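Local atomic coordinates of regulating synaptic membrane exocytosis protein 2 (Rattus norvegicus, PDB entry 2BWQ), a protein that probably acts in neurotransmitter release as a presynaptic Rab3-interacting molecule, represented here by its C2A domain. Residues Q1-F13 with I21-R33. Numbering follows the deposited sequence.
Sequences QFLSGQLSIKLWF and IVTILGAKDLPSR
Lys10 and Thr23 form an antiparallel hydrogen-bonded pair, with Lys10 N 2.9 Å from Thr23 O and Thr23 N returning a bond to Lys10 O, and their side chains run beside each other on the same face of the sheet. The lysine CB packs 4.0 Å from Thr23 CB and 4.1 Å from Leu25 CD1, two residues further along the partner strand. CG and CD carry the chain outward, and bends at chi3 (87°) and chi4 (66°) then swing it across toward that strand, bringing CE 4.0 Å from Thr23 OG1. At the tip, NZ donates to a water 3.1 Å away and forms a salt bridge with Asp121. The same water donates to Lys10 O and bonds Thr23 OG1, which is also hydrogen-bonded to Thr73 OG1 on strand 69-76. Strands 6-14 and 19-28 form the first hairpin of the C2 beta-sandwich; Leu7, Ile9 and Leu11 face the sandwich core, meeting Ile91 and Leu89 of the second sheet. Within that layer Leu11 CD2 lies 3.9 Å from both methyls of Val22. A beta bulge at Leu25 and Gly26 shifts the register by one residue: Ser8 N reaches Gly26 O (2.8 Å, 175° at the hydrogen), whereas Ser8 O accepts from Leu25 N. Further along, Gln6 and Lys28 extend side by side, and a second water joins Gln6 OE1 to Lys28 NZ; the lysine also makes a cation-pi contact with Trp125.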
# COMPACT_ATOMS: atom_id res chain seq x y z
N GLN A 1 -15.02 -7.12 15.19
CA GLN A 1 -15.81 -6.16 16.05
C GLN A 1 -16.04 -4.79 15.40
O GLN A 1 -17.19 -4.41 15.16
CB GLN A 1 -15.20 -6.03 17.44
CG GLN A 1 -15.56 -7.23 18.38
CD GLN A 1 -16.64 -6.90 19.43
OE1 GLN A 1 -16.36 -6.25 20.45
NE2 GLN A 1 -17.87 -7.37 19.18
N PHE A 2 -14.96 -4.06 15.14
CA PHE A 2 -15.03 -2.76 14.50
C PHE A 2 -14.55 -2.90 13.08
O PHE A 2 -13.66 -3.77 12.81
CB PHE A 2 -14.14 -1.77 15.27
CG PHE A 2 -14.65 -1.45 16.65
CD1 PHE A 2 -15.87 -0.81 16.82
CD2 PHE A 2 -13.90 -1.77 17.80
CE1 PHE A 2 -16.36 -0.52 18.10
CE2 PHE A 2 -14.38 -1.48 19.08
CZ PHE A 2 -15.61 -0.87 19.22
N LEU A 3 -15.05 -2.07 12.14
CA LEU A 3 -14.49 -2.03 10.77
C LEU A 3 -13.07 -1.42 10.82
O LEU A 3 -12.77 -0.51 11.62
CB LEU A 3 -15.39 -1.19 9.83
CG LEU A 3 -16.82 -1.64 9.49
CD1 LEU A 3 -17.46 -0.68 8.45
CD2 LEU A 3 -16.79 -3.03 8.92
N SER A 4 -12.19 -1.91 9.96
CA SER A 4 -10.81 -1.43 9.90
C SER A 4 -10.55 -0.57 8.66
O SER A 4 -9.56 0.16 8.61
CB SER A 4 -9.81 -2.59 9.93
OG SER A 4 -9.82 -3.25 11.20
N GLY A 5 -11.43 -0.66 7.67
CA GLY A 5 -11.22 0.15 6.47
C GLY A 5 -10.51 -0.62 5.37
O GLY A 5 -10.06 -1.79 5.51
N GLN A 6 -10.39 0.09 4.27
CA GLN A 6 -9.87 -0.55 3.04
C GLN A 6 -8.98 0.43 2.31
O GLN A 6 -9.19 1.65 2.39
CB GLN A 6 -11.00 -0.99 2.13
CG GLN A 6 -11.99 -1.97 2.77
CD GLN A 6 -12.99 -2.52 1.81
OE1 GLN A 6 -12.74 -2.66 0.61
NE2 GLN A 6 -14.18 -2.86 2.35
N LEU A 7 -8.10 -0.12 1.47
CA LEU A 7 -7.14 0.67 0.70
C LEU A 7 -7.24 0.36 -0.78
O LEU A 7 -7.25 -0.83 -1.16
CB LEU A 7 -5.73 0.31 1.14
CG LEU A 7 -4.66 1.21 0.53
CD1 LEU A 7 -4.80 2.72 0.89
CD2 LEU A 7 -3.28 0.73 0.96
N SER A 8 -7.33 1.38 -1.62
CA SER A 8 -7.42 1.22 -3.07
C SER A 8 -6.06 1.33 -3.67
O SER A 8 -5.36 2.32 -3.50
CB SER A 8 -8.34 2.27 -3.63
OG SER A 8 -8.37 2.16 -5.06
N ILE A 9 -5.64 0.24 -4.35
CA ILE A 9 -4.26 0.09 -4.87
C ILE A 9 -4.37 -0.41 -6.30
O ILE A 9 -5.22 -1.27 -6.60
CB ILE A 9 -3.55 -1.02 -4.04
CG1 ILE A 9 -3.44 -0.61 -2.57
CG2 ILE A 9 -2.11 -1.23 -4.57
CD1 ILE A 9 -2.99 -1.75 -1.63
N LYS A 10 -3.54 0.12 -7.19
CA LYS A 10 -3.45 -0.32 -8.59
C LYS A 10 -2.06 -0.83 -8.84
O LYS A 10 -1.04 -0.15 -8.50
CB LYS A 10 -3.77 0.88 -9.50
CG LYS A 10 -3.64 0.61 -11.03
CD LYS A 10 -4.21 1.80 -11.78
CE LYS A 10 -3.30 2.95 -12.05
NZ LYS A 10 -2.19 2.66 -12.97
N LEU A 11 -1.94 -2.02 -9.42
CA LEU A 11 -0.64 -2.67 -9.66
C LEU A 11 -0.46 -2.96 -11.14
O LEU A 11 -1.39 -3.44 -11.78
CB LEU A 11 -0.60 -4.00 -8.91
CG LEU A 11 -0.81 -3.96 -7.40
CD1 LEU A 11 -0.83 -5.35 -6.81
CD2 LEU A 11 0.34 -3.15 -6.71
N TRP A 12 0.77 -2.80 -11.62
CA TRP A 12 1.05 -3.22 -12.96
C TRP A 12 2.54 -3.52 -13.08
O TRP A 12 3.36 -2.73 -12.62
CB TRP A 12 0.65 -2.09 -13.94
CG TRP A 12 0.92 -2.43 -15.38
CD1 TRP A 12 0.33 -3.45 -16.14
CD2 TRP A 12 1.84 -1.77 -16.17
NE1 TRP A 12 0.94 -3.44 -17.40
CE2 TRP A 12 1.86 -2.43 -17.44
CE3 TRP A 12 2.68 -0.70 -15.96
CZ2 TRP A 12 2.70 -2.00 -18.47
CZ3 TRP A 12 3.53 -0.29 -16.97
CH2 TRP A 12 3.54 -0.95 -18.18
N PHE A 13 2.83 -4.56 -13.82
CA PHE A 13 4.23 -4.89 -14.14
C PHE A 13 4.55 -4.61 -15.60
O PHE A 13 3.82 -5.06 -16.47
CB PHE A 13 4.48 -6.36 -13.79
CG PHE A 13 5.87 -6.83 -14.16
CD1 PHE A 13 7.00 -6.25 -13.57
CD2 PHE A 13 6.06 -7.85 -15.11
CE1 PHE A 13 8.28 -6.63 -13.92
CE2 PHE A 13 7.36 -8.25 -15.47
CZ PHE A 13 8.46 -7.64 -14.83
N ILE A 21 4.88 -1.07 -10.99
CA ILE A 21 4.23 0.19 -10.73
C ILE A 21 3.14 -0.00 -9.71
O ILE A 21 2.25 -0.87 -9.88
CB ILE A 21 3.64 0.77 -12.06
CG1 ILE A 21 4.67 0.69 -13.21
CG2 ILE A 21 3.16 2.24 -11.82
CD1 ILE A 21 5.86 1.50 -13.07
N VAL A 22 3.23 0.69 -8.58
CA VAL A 22 2.28 0.55 -7.51
C VAL A 22 1.64 1.88 -7.24
O VAL A 22 2.36 2.80 -6.77
CB VAL A 22 3.04 0.04 -6.27
CG1 VAL A 22 2.13 -0.13 -5.04
CG2 VAL A 22 3.76 -1.27 -6.55
N THR A 23 0.34 2.02 -7.42
CA THR A 23 -0.30 3.30 -7.20
C THR A 23 -1.19 3.16 -6.00
O THR A 23 -2.05 2.28 -5.99
CB THR A 23 -1.13 3.71 -8.42
OG1 THR A 23 -0.28 3.87 -9.58
CG2 THR A 23 -1.80 5.09 -8.17
N ILE A 24 -0.93 3.91 -4.92
CA ILE A 24 -1.79 3.88 -3.71
C ILE A 24 -2.72 5.08 -3.83
O ILE A 24 -2.27 6.24 -3.74
CB ILE A 24 -0.89 3.90 -2.42
CG1 ILE A 24 -1.68 4.14 -1.15
CG2 ILE A 24 0.16 4.98 -2.54
CD1 ILE A 24 -2.71 3.06 -0.83
N LEU A 25 -4.00 4.78 -4.09
CA LEU A 25 -4.98 5.80 -4.43
C LEU A 25 -5.40 6.46 -3.11
O LEU A 25 -5.01 7.56 -2.84
CB LEU A 25 -6.21 5.21 -5.16
CG LEU A 25 -5.89 4.88 -6.61
CD1 LEU A 25 -5.24 3.53 -6.80
CD2 LEU A 25 -7.16 4.96 -7.43
N GLY A 26 -6.16 5.75 -2.32
CA GLY A 26 -6.81 6.29 -1.11
C GLY A 26 -7.32 5.19 -0.25
O GLY A 26 -7.19 4.01 -0.60
N ALA A 27 -7.88 5.57 0.89
CA ALA A 27 -8.48 4.60 1.81
C ALA A 27 -9.87 5.07 2.17
O ALA A 27 -10.17 6.27 2.02
CB ALA A 27 -7.62 4.52 3.08
N LYS A 28 -10.70 4.13 2.54
CA LYS A 28 -12.03 4.51 3.04
C LYS A 28 -12.29 3.75 4.30
O LYS A 28 -11.66 2.73 4.63
CB LYS A 28 -13.10 4.15 2.00
CG LYS A 28 -13.23 2.67 1.72
CD LYS A 28 -14.36 2.36 0.73
CE LYS A 28 -14.45 0.87 0.41
NZ LYS A 28 -15.54 0.66 -0.58
N ASP A 29 -13.32 4.29 5.00
CA ASP A 29 -13.88 3.67 6.22
C ASP A 29 -12.83 3.44 7.33
O ASP A 29 -12.88 2.45 8.06
CB ASP A 29 -14.61 2.35 5.87
CG ASP A 29 -15.77 2.53 4.90
OD1 ASP A 29 -16.39 3.64 4.83
OD2 ASP A 29 -16.15 1.57 4.18
N LEU A 30 -11.82 4.34 7.43
CA LEU A 30 -10.82 4.21 8.53
C LEU A 30 -11.53 4.39 9.87
O LEU A 30 -12.46 5.20 9.94
CB LEU A 30 -9.69 5.23 8.42
CG LEU A 30 -8.82 5.11 7.14
CD1 LEU A 30 -7.57 6.04 7.16
CD2 LEU A 30 -8.47 3.58 6.84
N PRO A 31 -11.14 3.67 10.90
CA PRO A 31 -11.73 3.86 12.23
C PRO A 31 -11.24 5.20 12.82
O PRO A 31 -10.04 5.52 12.78
CB PRO A 31 -11.15 2.67 13.04
CG PRO A 31 -9.90 2.28 12.37
CD PRO A 31 -10.16 2.58 10.88
N SER A 32 -12.16 5.97 13.39
CA SER A 32 -11.77 7.12 14.23
C SER A 32 -10.89 6.66 15.39
O SER A 32 -10.75 5.47 15.64
CB SER A 32 -13.05 7.84 14.72
OG SER A 32 -13.84 8.23 13.61
N ARG A 33 -10.24 7.61 16.05
CA ARG A 33 -9.54 7.36 17.31
C ARG A 33 -10.50 7.12 18.41
O ARG A 33 -11.68 7.47 18.33
CB ARG A 33 -8.65 8.57 17.68
CG ARG A 33 -7.54 8.81 16.64
CD ARG A 33 -6.84 10.04 16.89
NE ARG A 33 -5.74 10.19 15.96
CZ ARG A 33 -5.11 11.33 15.80
NH1 ARG A 33 -5.49 12.41 16.51
NH2 ARG A 33 -4.11 11.43 14.93
O HOH W 1 -14.91 -2.05 -1.33
O HOH W 2 -0.12 1.46 -10.94